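Local coordinates for endo-beta-mannanase (Opitutaceae bacterium TAV5, PDB 7BOB), which probably hydrolyses beta-1,4-mannosidic linkages as an exo-acting glycoside hydrolase of family 5, working as a homotrimer in the termite hindgut, at residues A556-S561 / A578-L583. Numbering follows the deposited sequence.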
loop_
_atom_site.group_PDB
_atom_site.type_symbol
_atom_site.label_atom_id
_atom_site.label_comp_id
_atom_site.label_asym_id
_atom_site.label_seq_id
_atom_site.Cartn_x
_atom_site.Cartn_y
_atom_site.Cartn_z
ATOM N N ALA A 556 -5.177 8.460 26.430
ATOM C CA ALA A 556 -4.324 7.536 25.695
ATOM C C ALA A 556 -5.229 6.590 24.928
ATOM O O ALA A 556 -6.400 6.405 25.277
ATOM C CB ALA A 556 -3.377 6.756 26.609
ATOM N N ASP A 557 -4.683 6.008 23.858
ATOM C CA ASP A 557 -5.431 5.025 23.076
ATOM C C ASP A 557 -5.254 3.663 23.734
ATOM O O ASP A 557 -4.383 2.869 23.359
ATOM C CB ASP A 557 -4.969 5.028 21.625
ATOM C CG ASP A 557 -5.909 4.273 20.720
ATOM O OD1 ASP A 557 -6.689 3.424 21.235
ATOM O OD2 ASP A 557 -5.853 4.506 19.498
ATOM N N VAL A 558 -6.130 3.380 24.707
ATOM C CA VAL A 558 -6.007 2.187 25.552
ATOM C C VAL A 558 -5.994 0.920 24.703
ATOM O O VAL A 558 -5.052 0.113 24.751
ATOM C CB VAL A 558 -7.144 2.160 26.590
ATOM C CG1 VAL A 558 -7.098 0.895 27.451
ATOM C CG2 VAL A 558 -7.088 3.413 27.457
ATOM N N GLU A 559 -7.040 0.730 23.902
ATOM C CA GLU A 559 -7.163 -0.517 23.167
ATOM C C GLU A 559 -6.020 -0.701 22.183
ATOM O O GLU A 559 -5.497 -1.814 22.039
ATOM C CB GLU A 559 -8.515 -0.575 22.465
ATOM C CG GLU A 559 -9.666 -0.803 23.447
ATOM C CD GLU A 559 -10.092 0.488 24.131
ATOM O OE1 GLU A 559 -9.619 1.574 23.731
ATOM O OE2 GLU A 559 -10.916 0.411 25.050
ATOM N N ALA A 560 -5.600 0.379 21.512
ATOM C CA ALA A 560 -4.475 0.271 20.595
ATOM C C ALA A 560 -3.205 -0.100 21.350
ATOM O O ALA A 560 -2.470 -1.007 20.935
ATOM C CB ALA A 560 -4.286 1.580 19.816
ATOM N N SER A 561 -2.930 0.597 22.464
ATOM C CA SER A 561 -1.765 0.264 23.282
ATOM C C SER A 561 -1.765 -1.205 23.679
ATOM O O SER A 561 -0.759 -1.902 23.516
ATOM C CB SER A 561 -1.694 1.152 24.533
ATOM O OG SER A 561 -1.920 2.526 24.262
ATOM N N ALA A 578 -8.293 -5.806 34.195
ATOM C CA ALA A 578 -8.408 -5.067 35.450
ATOM C C ALA A 578 -8.453 -3.557 35.220
ATOM O O ALA A 578 -9.040 -2.828 36.028
ATOM C CB ALA A 578 -7.243 -5.428 36.374
ATOM N N TRP A 579 -7.858 -3.076 34.119
ATOM C CA TRP A 579 -7.906 -1.651 33.796
ATOM C C TRP A 579 -9.343 -1.143 33.706
ATOM O O TRP A 579 -9.680 -0.101 34.284
ATOM C CB TRP A 579 -7.177 -1.371 32.479
ATOM C CG TRP A 579 -7.344 0.056 32.044
ATOM C CD1 TRP A 579 -8.322 0.558 31.235
ATOM C CD2 TRP A 579 -6.524 1.180 32.432
ATOM N NE1 TRP A 579 -8.151 1.918 31.077
ATOM C CE2 TRP A 579 -7.060 2.322 31.808
ATOM C CE3 TRP A 579 -5.402 1.323 33.259
ATOM C CZ2 TRP A 579 -6.506 3.590 31.968
ATOM C CZ3 TRP A 579 -4.847 2.585 33.419
ATOM C CH2 TRP A 579 -5.404 3.700 32.781
ATOM N N TYR A 580 -10.200 -1.843 32.941
ATOM C CA TYR A 580 -11.578 -1.374 32.789
ATOM C C TYR A 580 -12.312 -1.374 34.125
ATOM O O TYR A 580 -13.091 -0.454 34.416
ATOM C CB TYR A 580 -12.342 -2.231 31.778
ATOM C CG TYR A 580 -11.856 -2.075 30.369
ATOM C CD1 TYR A 580 -12.373 -1.078 29.539
ATOM C CD2 TYR A 580 -10.874 -2.906 29.870
ATOM C CE1 TYR A 580 -11.918 -0.914 28.256
ATOM C CE2 TYR A 580 -10.414 -2.755 28.593
ATOM C CZ TYR A 580 -10.943 -1.761 27.791
ATOM O OH TYR A 580 -10.472 -1.629 26.523
ATOM N N ALA A 581 -12.099 -2.414 34.937
ATOM C CA ALA A 581 -12.791 -2.497 36.224
ATOM C C ALA A 581 -12.451 -1.298 37.106
ATOM O O ALA A 581 -13.343 -0.654 37.667
ATOM C CB ALA A 581 -12.447 -3.810 36.930
ATOM N N ALA A 582 -11.165 -0.953 37.197
ATOM C CA ALA A 582 -10.761 0.163 38.053
ATOM C C ALA A 582 -11.406 1.478 37.620
ATOM O O ALA A 582 -11.789 2.302 38.463
ATOM C CB ALA A 582 -9.242 0.292 38.058
ATOM N N LEU A 583 -11.555 1.691 36.313
ATOM C CA LEU A 583 -11.996 2.989 35.825
ATOM C C LEU A 583 -13.500 3.108 35.674
ATOM O O LEU A 583 -14.008 4.229 35.543
ATOM C CB LEU A 583 -11.344 3.288 34.479
ATOM C CG LEU A 583 -9.849 3.596 34.562
ATOM C CD1 LEU A 583 -9.526 4.421 33.381
ATOM C CD2 LEU A 583 -9.517 4.339 35.830
#
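With CG anti to its carbonyl carbon (chi1 -68°), Y580 has its phenol beside the backbone N, and the hydroxyl end of the ring reaches E559, whose own chain bends at chi2 (81°) to bring the carboxylate within range. The hydroxyl OH of Y580 donates to OE2 of E559 over 2.6 Å. This oxygen lies at the edge of the phenol, in the plane of the ring, whereas the donor reaches the carboxylate from above its plane, the two planes standing 47° apart. Beside this polar link, the CG1 branch of V558 approaches the pyrrole part of the W579 indole obliquely, 3.9 Å from NE1 and close to CD1 as well; its CG2 branch is a little farther from NE1. The two helices, consecutive in the chain, meet through these side chains and pack against strand 469-473 of the mixed sheet in the C-terminal domain, while Y510 and F512 of strand 508-512 meet the W579 ring edge-to-face. D557 N-caps helix 558-564, its OD1 accepting from N of A560 at 3.2 Å, while its OD2 forms a salt bridge with R412. H473, at the end of strand 469-473, lies against the rings of both W579 and Y580, and its ND1 is hydrogen-bonded to OE2 of E559. One buried carboxylate oxygen therefore serves both the phenol and the imidazole, an arrangement that probably favours the ionised form of E559 and ties the two helices to the sheet through a polar link.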